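Local atomic coordinates of farnesyl pyrophosphate synthetase (Staphylococcus aureus, PDB entry 5H9D), a protein that probably catalyses the magnesium-dependent elongation of isoprenoid chains to make heptaprenyl diphosphate. Residues A[151-164]-A[229-243]. Residues are numbered along the deposited sequence; the frame is centred on the assembly and turned at random.
Sequences QFNSQQTIINYLRR and LLNGHITLPILLEMR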
loop_
_atom_site.group_PDB
_atom_site.type_symbol
_atom_site.label_atom_id
_atom_site.label_comp_id
_atom_site.label_asym_id
_atom_site.label_seq_id
_atom_site.Cartn_x
_atom_site.Cartn_y
_atom_site.Cartn_z
ATOM N N GLN A 151 -1.910 -18.848 3.681
ATOM C CA GLN A 151 -0.840 -19.644 3.083
ATOM C C GLN A 151 -0.875 -21.138 3.429
ATOM O O GLN A 151 -0.720 -21.530 4.576
ATOM C CB GLN A 151 0.532 -19.007 3.392
ATOM C CG GLN A 151 1.011 -18.051 2.246
ATOM C CD GLN A 151 2.361 -17.332 2.505
ATOM O OE1 GLN A 151 3.370 -17.959 2.860
ATOM N NE2 GLN A 151 2.377 -16.014 2.305
ATOM N N PHE A 152 -1.132 -21.951 2.406
ATOM C CA PHE A 152 -1.218 -23.417 2.502
ATOM C C PHE A 152 -2.460 -24.015 3.133
ATOM O O PHE A 152 -2.460 -25.177 3.553
ATOM C CB PHE A 152 0.019 -23.987 3.183
ATOM C CG PHE A 152 1.218 -24.017 2.288
ATOM C CD1 PHE A 152 1.257 -24.899 1.209
ATOM C CD2 PHE A 152 2.281 -23.123 2.487
ATOM C CE1 PHE A 152 2.332 -24.896 0.341
ATOM C CE2 PHE A 152 3.363 -23.111 1.625
ATOM C CZ PHE A 152 3.396 -24.000 0.546
ATOM N N ASN A 153 -3.524 -23.222 3.181
ATOM C CA ASN A 153 -4.797 -23.667 3.738
ATOM C C ASN A 153 -5.621 -24.290 2.634
ATOM O O ASN A 153 -6.267 -23.581 1.862
ATOM C CB ASN A 153 -5.584 -22.490 4.296
ATOM C CG ASN A 153 -6.817 -22.933 5.036
ATOM O OD1 ASN A 153 -7.535 -23.829 4.579
ATOM N ND2 ASN A 153 -7.074 -22.313 6.196
ATOM N N SER A 154 -5.625 -25.612 2.569
ATOM C CA SER A 154 -6.366 -26.329 1.536
ATOM C C SER A 154 -7.852 -26.460 1.803
ATOM O O SER A 154 -8.548 -27.160 1.080
ATOM C CB SER A 154 -5.768 -27.721 1.370
ATOM O OG SER A 154 -5.576 -28.316 2.638
ATOM N N GLN A 155 -8.348 -25.797 2.838
ATOM C CA GLN A 155 -9.766 -25.901 3.170
ATOM C C GLN A 155 -10.559 -24.628 2.846
ATOM O O GLN A 155 -11.760 -24.539 3.084
ATOM C CB GLN A 155 -9.898 -26.257 4.655
ATOM C CG GLN A 155 -8.910 -27.352 5.118
ATOM C CD GLN A 155 -9.102 -28.690 4.397
ATOM O OE1 GLN A 155 -8.138 -29.283 3.899
ATOM N NE2 GLN A 155 -10.347 -29.172 4.347
ATOM N N GLN A 156 -9.881 -23.651 2.273
ATOM C CA GLN A 156 -10.525 -22.413 1.962
ATOM C C GLN A 156 -11.513 -22.556 0.795
ATOM O O GLN A 156 -11.379 -23.435 -0.057
ATOM C CB GLN A 156 -9.458 -21.372 1.680
ATOM C CG GLN A 156 -8.904 -21.446 0.298
ATOM C CD GLN A 156 -8.871 -20.083 -0.349
ATOM O OE1 GLN A 156 -9.533 -19.138 0.114
ATOM N NE2 GLN A 156 -8.107 -19.968 -1.435
ATOM N N THR A 157 -12.506 -21.673 0.763
ATOM C CA THR A 157 -13.539 -21.699 -0.263
ATOM C C THR A 157 -13.375 -20.669 -1.427
ATOM O O THR A 157 -12.675 -19.644 -1.308
ATOM C CB THR A 157 -14.914 -21.525 0.418
ATOM O OG1 THR A 157 -15.926 -22.166 -0.367
ATOM C CG2 THR A 157 -15.247 -20.042 0.593
ATOM N N ILE A 158 -14.011 -20.959 -2.560
ATOM C CA ILE A 158 -13.938 -20.060 -3.700
ATOM C C ILE A 158 -14.517 -18.684 -3.386
ATOM O O ILE A 158 -13.891 -17.663 -3.667
ATOM C CB ILE A 158 -14.640 -20.656 -4.932
ATOM C CG1 ILE A 158 -13.716 -21.703 -5.563
ATOM C CG2 ILE A 158 -14.970 -19.563 -5.928
ATOM C CD1 ILE A 158 -14.212 -22.278 -6.828
ATOM N N ILE A 159 -15.704 -18.652 -2.800
ATOM C CA ILE A 159 -16.331 -17.390 -2.442
ATOM C C ILE A 159 -15.314 -16.586 -1.622
ATOM O O ILE A 159 -15.305 -15.346 -1.628
ATOM C CB ILE A 159 -17.636 -17.652 -1.612
ATOM C CG1 ILE A 159 -18.722 -16.632 -1.967
ATOM C CG2 ILE A 159 -17.341 -17.634 -0.127
ATOM C CD1 ILE A 159 -18.480 -15.269 -1.444
ATOM N N ASN A 160 -14.426 -17.302 -0.943
ATOM C CA ASN A 160 -13.426 -16.660 -0.105
ATOM C C ASN A 160 -12.153 -16.257 -0.889
ATOM O O ASN A 160 -11.421 -15.351 -0.480
ATOM C CB ASN A 160 -13.099 -17.598 1.061
ATOM C CG ASN A 160 -12.208 -16.957 2.103
ATOM O OD1 ASN A 160 -12.624 -16.031 2.826
ATOM N ND2 ASN A 160 -10.965 -17.449 2.194
ATOM N N TYR A 161 -11.886 -16.932 -2.006
ATOM C CA TYR A 161 -10.722 -16.592 -2.819
ATOM C C TYR A 161 -11.050 -15.303 -3.550
ATOM O O TYR A 161 -10.189 -14.461 -3.732
ATOM C CB TYR A 161 -10.380 -17.720 -3.810
ATOM C CG TYR A 161 -9.682 -17.242 -5.060
ATOM C CD1 TYR A 161 -10.419 -16.639 -6.097
ATOM C CD2 TYR A 161 -8.290 -17.284 -5.178
ATOM C CE1 TYR A 161 -9.806 -16.084 -7.188
ATOM C CE2 TYR A 161 -7.646 -16.725 -6.284
ATOM C CZ TYR A 161 -8.421 -16.115 -7.283
ATOM O OH TYR A 161 -7.843 -15.467 -8.362
ATOM N N LEU A 162 -12.308 -15.152 -3.956
ATOM C CA LEU A 162 -12.773 -13.948 -4.665
ATOM C C LEU A 162 -12.713 -12.689 -3.782
ATOM O O LEU A 162 -12.375 -11.583 -4.236
ATOM C CB LEU A 162 -14.219 -14.138 -5.126
ATOM C CG LEU A 162 -14.442 -15.161 -6.233
ATOM C CD1 LEU A 162 -15.883 -15.077 -6.621
ATOM C CD2 LEU A 162 -13.542 -14.904 -7.443
ATOM N N ARG A 163 -13.068 -12.875 -2.517
ATOM C CA ARG A 163 -13.080 -11.794 -1.553
ATOM C C ARG A 163 -11.627 -11.348 -1.344
ATOM O O ARG A 163 -11.346 -10.172 -1.072
ATOM C CB ARG A 163 -13.746 -12.323 -0.268
ATOM C CG ARG A 163 -14.069 -11.311 0.817
ATOM C CD ARG A 163 -15.329 -11.728 1.580
ATOM N NE ARG A 163 -15.339 -13.157 1.873
ATOM C CZ ARG A 163 -16.426 -13.840 2.237
ATOM N NH1 ARG A 163 -17.594 -13.212 2.360
ATOM N NH2 ARG A 163 -16.358 -15.155 2.451
ATOM N N ARG A 164 -10.712 -12.299 -1.533
ATOM C CA ARG A 164 -9.277 -12.084 -1.369
ATOM C C ARG A 164 -8.657 -11.360 -2.550
ATOM O O ARG A 164 -7.703 -10.603 -2.361
ATOM C CB ARG A 164 -8.546 -13.426 -1.143
ATOM C CG ARG A 164 -7.089 -13.329 -0.615
ATOM C CD ARG A 164 -6.563 -14.682 -0.053
ATOM N NE ARG A 164 -6.151 -15.596 -1.124
ATOM C CZ ARG A 164 -6.478 -16.890 -1.197
ATOM N NH1 ARG A 164 -7.222 -17.457 -0.252
ATOM N NH2 ARG A 164 -6.093 -17.613 -2.239
ATOM N N LEU A 229 1.948 -21.401 -5.768
ATOM C CA LEU A 229 1.651 -22.608 -5.025
ATOM C C LEU A 229 2.854 -22.952 -4.149
ATOM O O LEU A 229 2.705 -23.490 -3.049
ATOM C CB LEU A 229 1.360 -23.744 -5.991
ATOM C CG LEU A 229 0.935 -25.054 -5.356
ATOM C CD1 LEU A 229 -0.287 -24.810 -4.496
ATOM C CD2 LEU A 229 0.651 -26.081 -6.440
ATOM N N LEU A 230 4.048 -22.624 -4.636
ATOM C CA LEU A 230 5.262 -22.899 -3.886
ATOM C C LEU A 230 5.257 -22.048 -2.633
ATOM O O LEU A 230 5.933 -22.367 -1.661
ATOM C CB LEU A 230 6.491 -22.603 -4.745
ATOM C CG LEU A 230 6.590 -23.607 -5.900
ATOM C CD1 LEU A 230 7.370 -23.058 -7.084
ATOM C CD2 LEU A 230 7.230 -24.858 -5.365
ATOM N N ASN A 231 4.478 -20.972 -2.655
ATOM C CA ASN A 231 4.377 -20.093 -1.499
ATOM C C ASN A 231 3.086 -20.358 -0.755
ATOM O O ASN A 231 2.720 -19.598 0.133
ATOM C CB ASN A 231 4.411 -18.631 -1.918
ATOM C CG ASN A 231 5.796 -18.160 -2.257
ATOM O OD1 ASN A 231 6.583 -18.900 -2.851
ATOM N ND2 ASN A 231 6.104 -16.904 -1.900
ATOM N N GLY A 232 2.388 -21.420 -1.135
ATOM C CA GLY A 232 1.151 -21.767 -0.465
ATOM C C GLY A 232 -0.144 -21.106 -0.899
ATOM O O GLY A 232 -1.185 -21.466 -0.361
ATOM N N HIS A 233 -0.099 -20.156 -1.843
ATOM C CA HIS A 233 -1.295 -19.455 -2.344
ATOM C C HIS A 233 -2.160 -20.345 -3.216
ATOM O O HIS A 233 -1.793 -20.663 -4.353
ATOM C CB HIS A 233 -0.897 -18.245 -3.165
ATOM C CG HIS A 233 -0.033 -17.284 -2.426
ATOM N ND1 HIS A 233 -0.502 -16.515 -1.382
ATOM C CD2 HIS A 233 1.282 -16.987 -2.555
ATOM C CE1 HIS A 233 0.488 -15.786 -0.899
ATOM N NE2 HIS A 233 1.581 -16.054 -1.592
ATOM N N ILE A 234 -3.313 -20.730 -2.674
ATOM C CA ILE A 234 -4.275 -21.581 -3.362
ATOM C C ILE A 234 -5.216 -20.689 -4.177
ATOM O O ILE A 234 -6.195 -20.178 -3.661
ATOM C CB ILE A 234 -5.072 -22.365 -2.350
ATOM C CG1 ILE A 234 -4.115 -22.973 -1.325
ATOM C CG2 ILE A 234 -5.893 -23.403 -3.039
ATOM C CD1 ILE A 234 -3.047 -23.852 -1.911
ATOM N N THR A 235 -4.919 -20.534 -5.464
ATOM C CA THR A 235 -5.673 -19.658 -6.332
ATOM C C THR A 235 -6.762 -20.359 -7.139
ATOM O O THR A 235 -6.818 -21.588 -7.167
ATOM C CB THR A 235 -4.697 -18.911 -7.240
ATOM O OG1 THR A 235 -4.052 -19.845 -8.115
ATOM C CG2 THR A 235 -3.605 -18.221 -6.387
ATOM N N LEU A 236 -7.614 -19.574 -7.799
ATOM C CA LEU A 236 -8.738 -20.122 -8.545
ATOM C C LEU A 236 -8.484 -21.431 -9.312
ATOM O O LEU A 236 -9.223 -22.405 -9.136
ATOM C CB LEU A 236 -9.339 -19.051 -9.479
ATOM C CG LEU A 236 -10.695 -19.435 -10.095
ATOM C CD1 LEU A 236 -11.619 -19.766 -8.958
ATOM C CD2 LEU A 236 -11.288 -18.350 -10.956
ATOM N N PRO A 237 -7.450 -21.482 -10.166
ATOM C CA PRO A 237 -7.222 -22.743 -10.889
ATOM C C PRO A 237 -7.207 -23.939 -9.929
ATOM O O PRO A 237 -7.920 -24.927 -10.117
ATOM C CB PRO A 237 -5.861 -22.536 -11.527
ATOM C CG PRO A 237 -5.785 -21.053 -11.673
ATOM C CD PRO A 237 -6.356 -20.539 -10.407
ATOM N N ILE A 238 -6.410 -23.809 -8.872
ATOM C CA ILE A 238 -6.260 -24.862 -7.882
ATOM C C ILE A 238 -7.496 -25.185 -7.057
ATOM O O ILE A 238 -7.625 -26.298 -6.572
ATOM C CB ILE A 238 -5.074 -24.558 -6.965
ATOM C CG1 ILE A 238 -3.864 -24.155 -7.833
ATOM C CG2 ILE A 238 -4.722 -25.797 -6.165
ATOM C CD1 ILE A 238 -2.590 -23.893 -7.080
ATOM N N LEU A 239 -8.406 -24.229 -6.905
ATOM C CA LEU A 239 -9.638 -24.457 -6.145
ATOM C C LEU A 239 -10.604 -25.254 -7.010
ATOM O O LEU A 239 -11.373 -26.075 -6.507
ATOM C CB LEU A 239 -10.286 -23.124 -5.758
ATOM C CG LEU A 239 -9.532 -22.380 -4.658
ATOM C CD1 LEU A 239 -9.809 -20.876 -4.676
ATOM C CD2 LEU A 239 -9.936 -22.981 -3.333
ATOM N N LEU A 240 -10.546 -24.994 -8.316
ATOM C CA LEU A 240 -11.407 -25.654 -9.272
ATOM C C LEU A 240 -11.030 -27.108 -9.437
ATOM O O LEU A 240 -11.880 -27.980 -9.405
ATOM C CB LEU A 240 -11.356 -24.937 -10.622
ATOM C CG LEU A 240 -11.912 -23.512 -10.586
ATOM C CD1 LEU A 240 -11.922 -22.922 -11.954
ATOM C CD2 LEU A 240 -13.313 -23.519 -10.031
ATOM N N GLU A 241 -9.751 -27.380 -9.604
ATOM C CA GLU A 241 -9.346 -28.757 -9.761
ATOM C C GLU A 241 -9.617 -29.541 -8.484
ATOM O O GLU A 241 -9.769 -30.747 -8.532
ATOM C CB GLU A 241 -7.865 -28.851 -10.151
ATOM C CG GLU A 241 -7.430 -30.244 -10.641
ATOM C CD GLU A 241 -8.317 -30.808 -11.754
ATOM O OE1 GLU A 241 -8.150 -31.996 -12.117
ATOM O OE2 GLU A 241 -9.186 -30.073 -12.268
ATOM N N MET A 242 -9.700 -28.871 -7.339
ATOM C CA MET A 242 -9.963 -29.599 -6.096
ATOM C C MET A 242 -11.403 -30.115 -6.032
ATOM O O MET A 242 -11.617 -31.319 -5.840
ATOM C CB MET A 242 -9.678 -28.740 -4.857
ATOM C CG MET A 242 -8.202 -28.586 -4.521
ATOM S SD MET A 242 -7.907 -27.852 -2.862
ATOM C CE MET A 242 -7.495 -26.224 -3.246
ATOM N N ARG A 243 -12.386 -29.225 -6.202
ATOM C CA ARG A 243 -13.791 -29.614 -6.139
ATOM C C ARG A 243 -14.143 -30.799 -7.035
ATOM O O ARG A 243 -15.060 -31.552 -6.732
ATOM C CB ARG A 243 -14.692 -28.431 -6.495
ATOM C CG ARG A 243 -14.363 -27.805 -7.829
ATOM C CD ARG A 243 -15.528 -27.049 -8.454
ATOM N NE ARG A 243 -16.126 -26.041 -7.581
ATOM C CZ ARG A 243 -16.653 -24.893 -8.019
ATOM N NH1 ARG A 243 -16.648 -24.607 -9.320
ATOM N NH2 ARG A 243 -17.191 -24.030 -7.160
#
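Ile-158 is the chief bump of this contact: it enters a hollow on helix 236-243 walled by Leu-236, Leu-239, Leu-240 and Arg-243, a knob-into-hole fit. The Ile-158 and Leu-239 side chains pass alongside each other head to tail, with Ile-158 CG1 3.7 Å from Leu-239 CB, while Ile-158 CD1 reaches Leu-240 CD2 and lies over one face of the Arg-243 guanidinium. One turn on, the Tyr-161 ring lies across the start of the same helix. One ring face covers Leu-236 N, towards the rim, and takes a CH-pi contact from Leu-236 CB, 4.1 Å from the ring centroid. With CG anti to the backbone N (chi1 153°), the ring is carried past Leu-239, whose CD1 packs against Tyr-161 CB; the phenol OH is hydrogen-bonded to Asp-210.

Farther along, the loops run together. Phe-152 lays a ring face flat over Gly-232, and its backbone N donates to Gly-232 O at 2.8 Å. From the helix, Arg-164, bent at chi3 (79°), reaches back to the loop and brings NH2 edge-on to Ile-234 O at 2.9 Å; the oxygen lies in the guanidinium plane, although the donor stands above the carbonyl plane. Asp-150 forms a salt bridge with the other terminal nitrogen, NH1, and so gives the guanidinium a second hold.

The axes of helices 158-164 and 236-243 run antiparallel (177°), 10.4 Å apart, within the all-helical fold of the polyprenyl synthetases. Helix 188-215 packs against Tyr-161 and Leu-236, helix 276-296 against Leu-236 and Leu-240, and helix 261-272 meets Phe-152 through Phe-264.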